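Local structure of prolyl 4-hydroxylase (Phytophthora capsici LT1534, 6IUQ) at residues A[150-158]-A[278-286]; A[208-216]-A[262-271]. The protein probably hydroxylates proline residues as an iron-dependent prolyl 4-hydroxylase, with 2-oxoglutarate and dioxygen as likely co-substrates. All blocks are in the same frame, centred on the assembly; numbering follows the deposited sequence.

Interaction 1 of 2, residues A[150-158]-A[278-286]; sequences GGCFPCHYD and EYYESLMEC. With FE2 (Fe (II) ion), chain C.
F153, S282 and E285 meet at one ordered molecule: water 1 accepts from F153 N at 2.7 Å and donates to S282 O and to E285 OE1. Three hydrogen bonds to three different residues fix this water between the extended loop 150-158 and the helix segment 278-286. The carbonyl of the same residue, F153 O, takes only a weak bond of 3.4 Å from S282 OG; the same hydroxyl also pairs with R216. One turn nearer the start of the helix the pattern recurs, as water 2 accepts from C155 N and donates weakly to Y279 O.

A covalent link fastens the loop one residue before F153. C152 SG lies anti to its backbone N (chi1 -179°) and joins C286 SG at 2.0 Å, the disulfide torsion being 76°. The bridge brings C152 CA and C286 CA to 4.3 Å, the closest pair of CA atoms across the two segments.

C155 buries more surface against the other segment than any other residue. C155 CB stands 3.6 Å from the centroid of the Y279 ring and directly on its normal, a CH-pi contact centred on one face. C155 SG, beside its own backbone N, leans toward the rim over that face in a sulfur-aromatic contact and also reaches E278 O. Beyond the ring, Y279 OH is hydrogen-bonded to S271.

The chain then leaves the helix for the metal. H156 ND1 donates to P154 O at 2.8 Å, which restrains the imidazole's rotation while H156 NE2 binds iron. D158 OD1 is a second ligand, 2.4 Å from the iron, and H215 is the third. This is the facial triad of two histidines and one carboxylate, with its H-x-D portion on the helix-anchored loop, as in Fe(II)/2-oxoglutarate oxygenases of the double-stranded beta-helix fold.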
loop_
_atom_site.group_PDB
_atom_site.type_symbol
_atom_site.label_atom_id
_atom_site.label_comp_id
_atom_site.label_asym_id
_atom_site.label_seq_id
_atom_site.Cartn_x
_atom_site.Cartn_y
_atom_site.Cartn_z
ATOM N N GLY A 150 -19.425 2.846 1.965
ATOM C CA GLY A 150 -19.199 1.519 1.425
ATOM C C GLY A 150 -18.463 1.722 0.102
ATOM O O GLY A 150 -17.742 2.709 -0.028
ATOM N N GLY A 151 -18.644 0.828 -0.873
ATOM C CA GLY A 151 -17.946 0.922 -2.154
ATOM C C GLY A 151 -17.243 -0.356 -2.610
ATOM O O GLY A 151 -17.522 -1.446 -2.096
ATOM N N CYS A 152 -16.329 -0.229 -3.576
ATOM C CA CYS A 152 -15.600 -1.388 -4.118
ATOM C C CYS A 152 -14.088 -1.334 -3.834
ATOM O O CYS A 152 -13.400 -0.428 -4.293
ATOM C CB CYS A 152 -15.834 -1.508 -5.633
ATOM S SG CYS A 152 -15.004 -2.932 -6.423
ATOM N N PHE A 153 -13.582 -2.317 -3.093
ATOM C CA PHE A 153 -12.163 -2.377 -2.741
ATOM C C PHE A 153 -11.606 -3.786 -2.929
ATOM O O PHE A 153 -11.532 -4.572 -1.988
ATOM C CB PHE A 153 -11.939 -1.934 -1.293
ATOM C CG PHE A 153 -12.730 -0.723 -0.895
ATOM C CD1 PHE A 153 -12.251 0.550 -1.157
ATOM C CD2 PHE A 153 -13.948 -0.859 -0.237
ATOM C CE1 PHE A 153 -12.979 1.676 -0.778
ATOM C CE2 PHE A 153 -14.678 0.257 0.147
ATOM C CZ PHE A 153 -14.193 1.525 -0.124
ATOM N N PRO A 154 -11.207 -4.119 -4.150
ATOM C CA PRO A 154 -10.758 -5.502 -4.314
ATOM C C PRO A 154 -9.413 -5.778 -3.646
ATOM O O PRO A 154 -8.648 -4.840 -3.352
ATOM C CB PRO A 154 -10.681 -5.670 -5.837
ATOM C CG PRO A 154 -10.668 -4.308 -6.390
ATOM C CD PRO A 154 -11.362 -3.410 -5.424
ATOM N N CYS A 155 -9.154 -7.053 -3.352
ATOM C CA CYS A 155 -7.817 -7.483 -2.929
ATOM C C CYS A 155 -6.868 -7.227 -4.067
ATOM O O CYS A 155 -7.208 -7.530 -5.211
ATOM C CB CYS A 155 -7.787 -8.966 -2.572
ATOM S SG CYS A 155 -8.775 -9.415 -1.157
ATOM N N HIS A 156 -5.690 -6.669 -3.786
ATOM C CA HIS A 156 -4.765 -6.388 -4.873
ATOM C C HIS A 156 -3.346 -6.190 -4.381
ATOM O O HIS A 156 -3.118 -6.010 -3.186
ATOM C CB HIS A 156 -5.195 -5.106 -5.649
ATOM C CG HIS A 156 -5.242 -3.862 -4.797
ATOM N ND1 HIS A 156 -6.031 -3.766 -3.678
ATOM C CD2 HIS A 156 -4.544 -2.704 -4.855
ATOM C CE1 HIS A 156 -5.887 -2.577 -3.130
ATOM N NE2 HIS A 156 -4.976 -1.915 -3.821
ATOM N N TYR A 157 -2.410 -6.185 -5.327
ATOM C CA TYR A 157 -1.048 -5.684 -5.116
ATOM C C TYR A 157 -0.943 -4.306 -5.781
ATOM O O TYR A 157 -1.502 -4.105 -6.854
ATOM C CB TYR A 157 -0.020 -6.664 -5.699
ATOM C CG TYR A 157 0.030 -8.020 -5.008
ATOM C CD1 TYR A 157 -0.917 -9.006 -5.278
ATOM C CD2 TYR A 157 1.035 -8.312 -4.095
ATOM C CE1 TYR A 157 -0.856 -10.251 -4.644
ATOM C CE2 TYR A 157 1.101 -9.545 -3.465
ATOM C CZ TYR A 157 0.150 -10.503 -3.731
ATOM O OH TYR A 157 0.222 -11.721 -3.100
ATOM N N ASP A 158 -0.256 -3.359 -5.141
ATOM C CA ASP A 158 -0.068 -2.015 -5.706
ATOM C C ASP A 158 0.705 -2.038 -7.022
ATOM O O ASP A 158 0.490 -1.191 -7.888
ATOM C CB ASP A 158 0.621 -1.103 -4.694
ATOM C CG ASP A 158 -0.359 -0.494 -3.799
ATOM O OD1 ASP A 158 -1.542 -0.814 -3.986
ATOM O OD2 ASP A 158 -0.014 0.325 -2.950
ATOM N N GLU A 278 -11.168 -14.423 0.466
ATOM C CA GLU A 278 -10.985 -12.984 0.666
ATOM C C GLU A 278 -11.259 -12.162 -0.603
ATOM O O GLU A 278 -11.963 -11.149 -0.552
ATOM C CB GLU A 278 -9.575 -12.685 1.176
ATOM C CG GLU A 278 -9.350 -13.035 2.634
ATOM C CD GLU A 278 -9.056 -14.509 2.885
ATOM O OE1 GLU A 278 -8.704 -15.248 1.944
ATOM O OE2 GLU A 278 -9.175 -14.938 4.052
ATOM N N TYR A 279 -10.699 -12.577 -1.732
ATOM C CA TYR A 279 -11.009 -11.941 -3.009
ATOM C C TYR A 279 -12.516 -11.959 -3.305
ATOM O O TYR A 279 -13.101 -10.940 -3.686
ATOM C CB TYR A 279 -10.276 -12.637 -4.146
ATOM C CG TYR A 279 -8.850 -12.202 -4.425
ATOM C CD1 TYR A 279 -7.793 -12.680 -3.667
ATOM C CD2 TYR A 279 -8.555 -11.377 -5.502
ATOM C CE1 TYR A 279 -6.462 -12.314 -3.955
ATOM C CE2 TYR A 279 -7.240 -11.010 -5.804
ATOM C CZ TYR A 279 -6.200 -11.484 -5.020
ATOM O OH TYR A 279 -4.902 -11.128 -5.306
ATOM N N TYR A 280 -13.143 -13.116 -3.131
ATOM C CA TYR A 280 -14.572 -13.243 -3.404
ATOM C C TYR A 280 -15.406 -12.361 -2.469
ATOM O O TYR A 280 -16.317 -11.650 -2.920
ATOM C CB TYR A 280 -15.013 -14.712 -3.300
ATOM C CG TYR A 280 -16.458 -14.954 -3.707
ATOM C CD1 TYR A 280 -16.804 -15.138 -5.038
ATOM C CD2 TYR A 280 -17.478 -15.002 -2.750
ATOM C CE1 TYR A 280 -18.123 -15.366 -5.420
ATOM C CE2 TYR A 280 -18.798 -15.232 -3.119
ATOM C CZ TYR A 280 -19.110 -15.408 -4.458
ATOM O OH TYR A 280 -20.410 -15.614 -4.834
ATOM N N GLU A 281 -15.105 -12.371 -1.179
ATOM C CA GLU A 281 -15.863 -11.516 -0.264
ATOM C C GLU A 281 -15.739 -10.038 -0.623
ATOM O O GLU A 281 -16.731 -9.307 -0.578
ATOM C CB GLU A 281 -15.436 -11.729 1.180
ATOM C CG GLU A 281 -16.601 -11.591 2.161
ATOM C CD GLU A 281 -17.799 -12.507 1.813
ATOM O OE1 GLU A 281 -17.578 -13.654 1.356
ATOM O OE2 GLU A 281 -18.958 -12.080 2.004
ATOM N N SER A 282 -14.544 -9.601 -1.016
ATOM C CA SER A 282 -14.390 -8.209 -1.441
ATOM C C SER A 282 -15.280 -7.946 -2.642
ATOM O O SER A 282 -15.908 -6.906 -2.720
ATOM C CB SER A 282 -12.935 -7.875 -1.776
ATOM O OG SER A 282 -12.185 -7.647 -0.598
ATOM N N LEU A 283 -15.361 -8.896 -3.570
ATOM C CA LEU A 283 -16.192 -8.681 -4.752
ATOM C C LEU A 283 -17.686 -8.647 -4.389
ATOM O O LEU A 283 -18.461 -7.984 -5.068
ATOM C CB LEU A 283 -15.917 -9.751 -5.815
ATOM C CG LEU A 283 -14.582 -9.621 -6.559
ATOM C CD1 LEU A 283 -14.087 -10.967 -7.060
ATOM C CD2 LEU A 283 -14.680 -8.637 -7.701
HETATM N N MSE A 284 -18.086 -9.346 -3.323
HETATM C CA MSE A 284 -19.471 -9.281 -2.843
HETATM C C MSE A 284 -19.847 -7.868 -2.383
HETATM O O MSE A 284 -20.949 -7.407 -2.666
HETATM C CB MSE A 284 -19.712 -10.280 -1.712
HETATM C CG MSE A 284 -19.667 -11.736 -2.161
HETATM SE SE MSE A 284 -20.694 -12.079 -3.815
HETATM C CE MSE A 284 -19.303 -12.011 -5.205
ATOM N N GLU A 285 -18.933 -7.188 -1.687
ATOM C CA GLU A 285 -19.121 -5.785 -1.304
ATOM C C GLU A 285 -19.239 -4.885 -2.545
ATOM O O GLU A 285 -20.093 -4.006 -2.600
ATOM C CB GLU A 285 -17.972 -5.306 -0.415
ATOM C CG GLU A 285 -17.933 -5.928 0.981
ATOM C CD GLU A 285 -16.566 -5.765 1.663
ATOM O OE1 GLU A 285 -15.727 -4.971 1.158
ATOM O OE2 GLU A 285 -16.329 -6.435 2.696
ATOM N N CYS A 286 -18.392 -5.123 -3.544
ATOM C CA CYS A 286 -18.502 -4.443 -4.837
ATOM C C CYS A 286 -19.886 -4.638 -5.459
ATOM O O CYS A 286 -20.448 -3.700 -6.043
ATOM C CB CYS A 286 -17.427 -4.941 -5.814
ATOM S SG CYS A 286 -15.719 -4.523 -5.352
HETATM FE FE FE2 C . -3.582 -0.342 -2.778
HETATM O O HOH W 1 -14.774 -4.317 -1.768
HETATM O O HOH W 2 -10.742 -8.828 -4.620
#

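Interaction 2 of 2, residues A[208-216]-A[262-271]; sequences FQSDWMLHR and RRSPVQRLLS. With FE2 (Fe (II) ion), chain C.
W212 packs its indole on the backbone of R263, where the turn between two strands of the double-stranded beta-helix core meets the ST turn and 3-10 segment that follow helix 254-262. CA spacing locates the tight part: W212 and P265 are 4.7 Å apart, whereas L214 and S271 are separated by 7.9 Å.

At the tight end, a chi1 of 50° sets W212 CG between its backbone N and carbonyl carbon, and carries the indole over residues 262-264. R263 CA lies 3.7 Å from the centroid of the six-membered ring, 16° off its normal, and R263 O covers the same face. Q209 CG closes the opposite face, 3.3 Å above the plane. Alongside, D211 O receives a CA-H...O contact from P265 CA at 3.4 Å. The face of the R268 guanidinium also covers D211 O; R268 NE donates back to P265 O, and R268 NH1 reaches N159 O.

Q267 marks the transition. Q267 NE2 donates to R262 O at 2.8 Å and to S264 O as well; R262 O lies in the plane of the Q267 amide, although NE2 sits above the R262 carbonyl plane. Two acceptors on one nitrogen hold the amide in this orientation. Q267 OE1 is hydrogen-bonded to Y157 OH and stands close to W212 O without a bond, both being acceptors.

R263 runs beside the indole on the solvent-facing, partly exposed side, where D33 is its polar partner. Packing is looser toward the strand: L214 CD2 comes only within 4.4 Å of S271 CB, and water 4 joins Q267 OE1 to L214 N, accepting from L214 N at 2.6 Å.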
loop_
_atom_site.group_PDB
_atom_site.type_symbol
_atom_site.label_atom_id
_atom_site.label_comp_id
_atom_site.label_asym_id
_atom_site.label_seq_id
_atom_site.Cartn_x
_atom_site.Cartn_y
_atom_site.Cartn_z
ATOM N N PHE A 208 4.750 -0.384 2.791
ATOM C CA PHE A 208 4.790 -1.784 2.431
ATOM C C PHE A 208 5.303 -2.024 0.999
ATOM O O PHE A 208 5.490 -1.093 0.226
ATOM C CB PHE A 208 3.412 -2.428 2.684
ATOM C CG PHE A 208 2.252 -1.848 1.902
ATOM C CD1 PHE A 208 2.026 -2.215 0.576
ATOM C CD2 PHE A 208 1.299 -1.063 2.532
ATOM C CE1 PHE A 208 0.912 -1.727 -0.130
ATOM C CE2 PHE A 208 0.188 -0.578 1.830
ATOM C CZ PHE A 208 -0.010 -0.928 0.489
ATOM N N GLN A 209 5.579 -3.280 0.681
ATOM C CA GLN A 209 6.114 -3.653 -0.627
ATOM C C GLN A 209 5.028 -3.583 -1.698
ATOM O O GLN A 209 4.045 -4.299 -1.620
ATOM C CB GLN A 209 6.699 -5.064 -0.572
ATOM C CG GLN A 209 7.668 -5.287 0.607
ATOM C CD GLN A 209 9.067 -4.741 0.318
ATOM O OE1 GLN A 209 9.374 -4.351 -0.817
ATOM N NE2 GLN A 209 9.911 -4.683 1.347
ATOM N N SER A 210 5.193 -2.727 -2.696
ATOM C CA SER A 210 4.179 -2.629 -3.733
ATOM C C SER A 210 4.052 -3.944 -4.530
ATOM O O SER A 210 2.935 -4.328 -4.896
ATOM C CB SER A 210 4.473 -1.454 -4.661
ATOM O OG SER A 210 4.687 -0.258 -3.893
ATOM N N ASP A 211 5.168 -4.648 -4.770
ATOM C CA ASP A 211 5.115 -5.846 -5.613
ATOM C C ASP A 211 4.975 -7.179 -4.872
ATOM O O ASP A 211 4.795 -8.209 -5.525
ATOM C CB ASP A 211 6.332 -5.927 -6.530
ATOM C CG ASP A 211 7.628 -5.722 -5.797
ATOM O OD1 ASP A 211 7.599 -5.284 -4.622
ATOM O OD2 ASP A 211 8.681 -5.986 -6.405
ATOM N N TRP A 212 5.032 -7.204 -3.544
ATOM C CA TRP A 212 4.688 -8.463 -2.876
ATOM C C TRP A 212 3.934 -8.360 -1.562
ATOM O O TRP A 212 4.053 -9.252 -0.727
ATOM C CB TRP A 212 5.934 -9.330 -2.649
ATOM C CG TRP A 212 7.166 -8.749 -2.015
ATOM C CD1 TRP A 212 8.212 -8.134 -2.667
ATOM C CD2 TRP A 212 7.553 -8.825 -0.633
ATOM N NE1 TRP A 212 9.193 -7.794 -1.770
ATOM C CE2 TRP A 212 8.820 -8.203 -0.518
ATOM C CE3 TRP A 212 6.940 -9.327 0.520
ATOM C CZ2 TRP A 212 9.498 -8.089 0.706
ATOM C CZ3 TRP A 212 7.616 -9.222 1.735
ATOM C CH2 TRP A 212 8.886 -8.602 1.818
HETATM N N MSE A 213 3.147 -7.302 -1.380
HETATM C CA MSE A 213 2.245 -7.230 -0.238
HETATM C C MSE A 213 0.773 -7.149 -0.656
HETATM O O MSE A 213 0.283 -6.097 -1.072
HETATM C CB MSE A 213 2.599 -6.036 0.652
HETATM C CG MSE A 213 1.700 -5.882 1.847
HETATM SE SE MSE A 213 1.665 -7.490 2.996
HETATM C CE MSE A 213 3.569 -7.671 3.370
ATOM N N LEU A 214 0.068 -8.263 -0.518
ATOM C CA LEU A 214 -1.362 -8.311 -0.822
ATOM C C LEU A 214 -2.119 -7.489 0.218
ATOM O O LEU A 214 -1.787 -7.530 1.412
ATOM C CB LEU A 214 -1.869 -9.770 -0.855
ATOM C CG LEU A 214 -3.356 -9.960 -1.190
ATOM C CD1 LEU A 214 -3.638 -9.628 -2.648
ATOM C CD2 LEU A 214 -3.848 -11.363 -0.847
ATOM N N HIS A 215 -3.111 -6.716 -0.215
ATOM C CA HIS A 215 -3.892 -5.918 0.741
ATOM C C HIS A 215 -5.242 -5.535 0.173
ATOM O O HIS A 215 -5.517 -5.746 -1.001
ATOM C CB HIS A 215 -3.141 -4.645 1.163
ATOM C CG HIS A 215 -2.856 -3.705 0.031
ATOM N ND1 HIS A 215 -1.861 -3.934 -0.892
ATOM C CD2 HIS A 215 -3.448 -2.541 -0.330
ATOM C CE1 HIS A 215 -1.836 -2.942 -1.764
ATOM N NE2 HIS A 215 -2.801 -2.087 -1.457
ATOM N N ARG A 216 -6.088 -5.001 1.040
ATOM C CA ARG A 216 -7.340 -4.391 0.640
ATOM C C ARG A 216 -7.670 -3.345 1.679
ATOM O O ARG A 216 -7.121 -3.345 2.796
ATOM C CB ARG A 216 -8.474 -5.427 0.534
ATOM C CG ARG A 216 -8.906 -6.022 1.891
ATOM C CD ARG A 216 -9.984 -7.091 1.737
ATOM N NE ARG A 216 -10.184 -7.865 2.979
ATOM C CZ ARG A 216 -10.904 -8.988 3.069
ATOM N NH1 ARG A 216 -11.516 -9.502 1.995
ATOM N NH2 ARG A 216 -11.014 -9.602 4.236
ATOM N N ARG A 262 6.997 -16.023 0.441
ATOM C CA ARG A 262 6.371 -14.924 1.144
ATOM C C ARG A 262 6.914 -13.566 0.690
ATOM O O ARG A 262 6.165 -12.580 0.638
ATOM C CB ARG A 262 6.556 -15.097 2.658
ATOM C CG ARG A 262 5.930 -13.998 3.485
ATOM C CD ARG A 262 6.083 -14.197 5.007
ATOM N NE ARG A 262 7.479 -14.170 5.459
ATOM C CZ ARG A 262 8.213 -13.069 5.565
ATOM N NH1 ARG A 262 7.699 -11.903 5.200
ATOM N NH2 ARG A 262 9.471 -13.129 5.996
ATOM N N ARG A 263 8.202 -13.527 0.334
ATOM C CA ARG A 263 8.886 -12.275 0.006
ATOM C C ARG A 263 9.132 -12.109 -1.479
ATOM O O ARG A 263 9.936 -11.279 -1.892
ATOM C CB ARG A 263 10.228 -12.188 0.737
ATOM C CG ARG A 263 10.106 -12.281 2.244
ATOM C CD ARG A 263 11.446 -12.132 2.924
ATOM N NE ARG A 263 12.019 -10.821 2.656
ATOM C CZ ARG A 263 13.040 -10.616 1.833
ATOM N NH1 ARG A 263 13.607 -11.648 1.229
ATOM N NH2 ARG A 263 13.499 -9.389 1.629
ATOM N N SER A 264 8.445 -12.905 -2.282
ATOM C CA SER A 264 8.662 -12.888 -3.718
ATOM C C SER A 264 7.414 -12.441 -4.445
ATOM O O SER A 264 6.323 -12.884 -4.098
ATOM C CB SER A 264 9.073 -14.277 -4.210
ATOM O OG SER A 264 8.976 -14.341 -5.613
ATOM N N PRO A 265 7.567 -11.564 -5.456
ATOM C CA PRO A 265 6.444 -11.103 -6.278
ATOM C C PRO A 265 5.765 -12.216 -7.072
ATOM O O PRO A 265 4.667 -12.002 -7.587
ATOM C CB PRO A 265 7.094 -10.093 -7.226
ATOM C CG PRO A 265 8.331 -9.626 -6.483
ATOM C CD PRO A 265 8.807 -10.838 -5.762
ATOM N N VAL A 266 6.382 -13.389 -7.156
ATOM C CA VAL A 266 5.792 -14.487 -7.906
ATOM C C VAL A 266 4.478 -14.923 -7.235
ATOM O O VAL A 266 3.605 -15.521 -7.872
ATOM C CB VAL A 266 6.789 -15.688 -8.050
ATOM C CG1 VAL A 266 6.894 -16.498 -6.760
ATOM C CG2 VAL A 266 6.386 -16.589 -9.218
ATOM N N GLN A 267 4.312 -14.564 -5.966
ATOM C CA GLN A 267 3.087 -14.894 -5.244
ATOM C C GLN A 267 1.834 -14.315 -5.901
ATOM O O GLN A 267 0.738 -14.839 -5.705
ATOM C CB GLN A 267 3.169 -14.407 -3.790
ATOM C CG GLN A 267 3.083 -12.890 -3.597
ATOM C CD GLN A 267 3.262 -12.503 -2.129
ATOM O OE1 GLN A 267 2.326 -11.997 -1.485
ATOM N NE2 GLN A 267 4.462 -12.761 -1.583
ATOM N N ARG A 268 2.000 -13.236 -6.667
ATOM C CA ARG A 268 0.888 -12.583 -7.367
ATOM C C ARG A 268 0.183 -13.524 -8.362
ATOM O O ARG A 268 -0.993 -13.323 -8.710
ATOM C CB ARG A 268 1.394 -11.321 -8.090
ATOM C CG ARG A 268 2.056 -10.319 -7.146
ATOM C CD ARG A 268 2.676 -9.133 -7.864
ATOM N NE ARG A 268 3.808 -9.532 -8.679
ATOM C CZ ARG A 268 4.515 -8.697 -9.440
ATOM N NH1 ARG A 268 4.213 -7.404 -9.500
ATOM N NH2 ARG A 268 5.520 -9.161 -10.152
ATOM N N LEU A 269 0.905 -14.549 -8.804
ATOM C CA LEU A 269 0.354 -15.557 -9.694
ATOM C C LEU A 269 -0.442 -16.591 -8.931
ATOM O O LEU A 269 -1.030 -17.473 -9.540
ATOM C CB LEU A 269 1.468 -16.263 -10.469
ATOM C CG LEU A 269 2.481 -15.343 -11.164
ATOM C CD1 LEU A 269 3.674 -16.138 -11.647
ATOM C CD2 LEU A 269 1.824 -14.592 -12.315
ATOM N N LEU A 270 -0.447 -16.501 -7.602
ATOM C CA LEU A 270 -1.034 -17.557 -6.792
ATOM C C LEU A 270 -2.037 -17.025 -5.807
ATOM O O LEU A 270 -2.789 -17.802 -5.215
ATOM C CB LEU A 270 0.045 -18.312 -6.028
ATOM C CG LEU A 270 1.241 -18.827 -6.820
ATOM C CD1 LEU A 270 2.309 -19.285 -5.843
ATOM C CD2 LEU A 270 0.832 -19.954 -7.729
ATOM N N SER A 271 -2.055 -15.704 -5.638
ATOM C CA SER A 271 -2.808 -15.091 -4.539
ATOM C C SER A 271 -4.317 -15.263 -4.668
ATOM O O SER A 271 -5.006 -15.429 -3.662
ATOM C CB SER A 271 -2.477 -13.596 -4.422
ATOM O OG SER A 271 -2.927 -12.889 -5.570
HETATM FE FE FE2 C . -3.582 -0.342 -2.778
HETATM O O HOH W 3 4.135 -11.300 1.660
HETATM O O HOH W 4 1.203 -10.443 0.434
#

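In the fold
Along the chain, interaction 2 is nested inside interaction 1: the order is 150-158, 208-216, 262-271, 278-286. Their centres lie 16 Å apart. Both first segments belong to the oxygenase core. Loop 150-158 follows strand 139-146 of the six-stranded sheet, and 208-216 runs from strand 204-209 of that sheet to strand 214-217 of the three-stranded one. Both second segments belong to the C-terminal, largely helical part. The two contacts also join directly, as Y157 OH lies 2.7 Å from Q267 OE1 in a probable hydrogen bond. Since each first segment carries iron ligands, the helical part packs against both chain sections that supply the metal site.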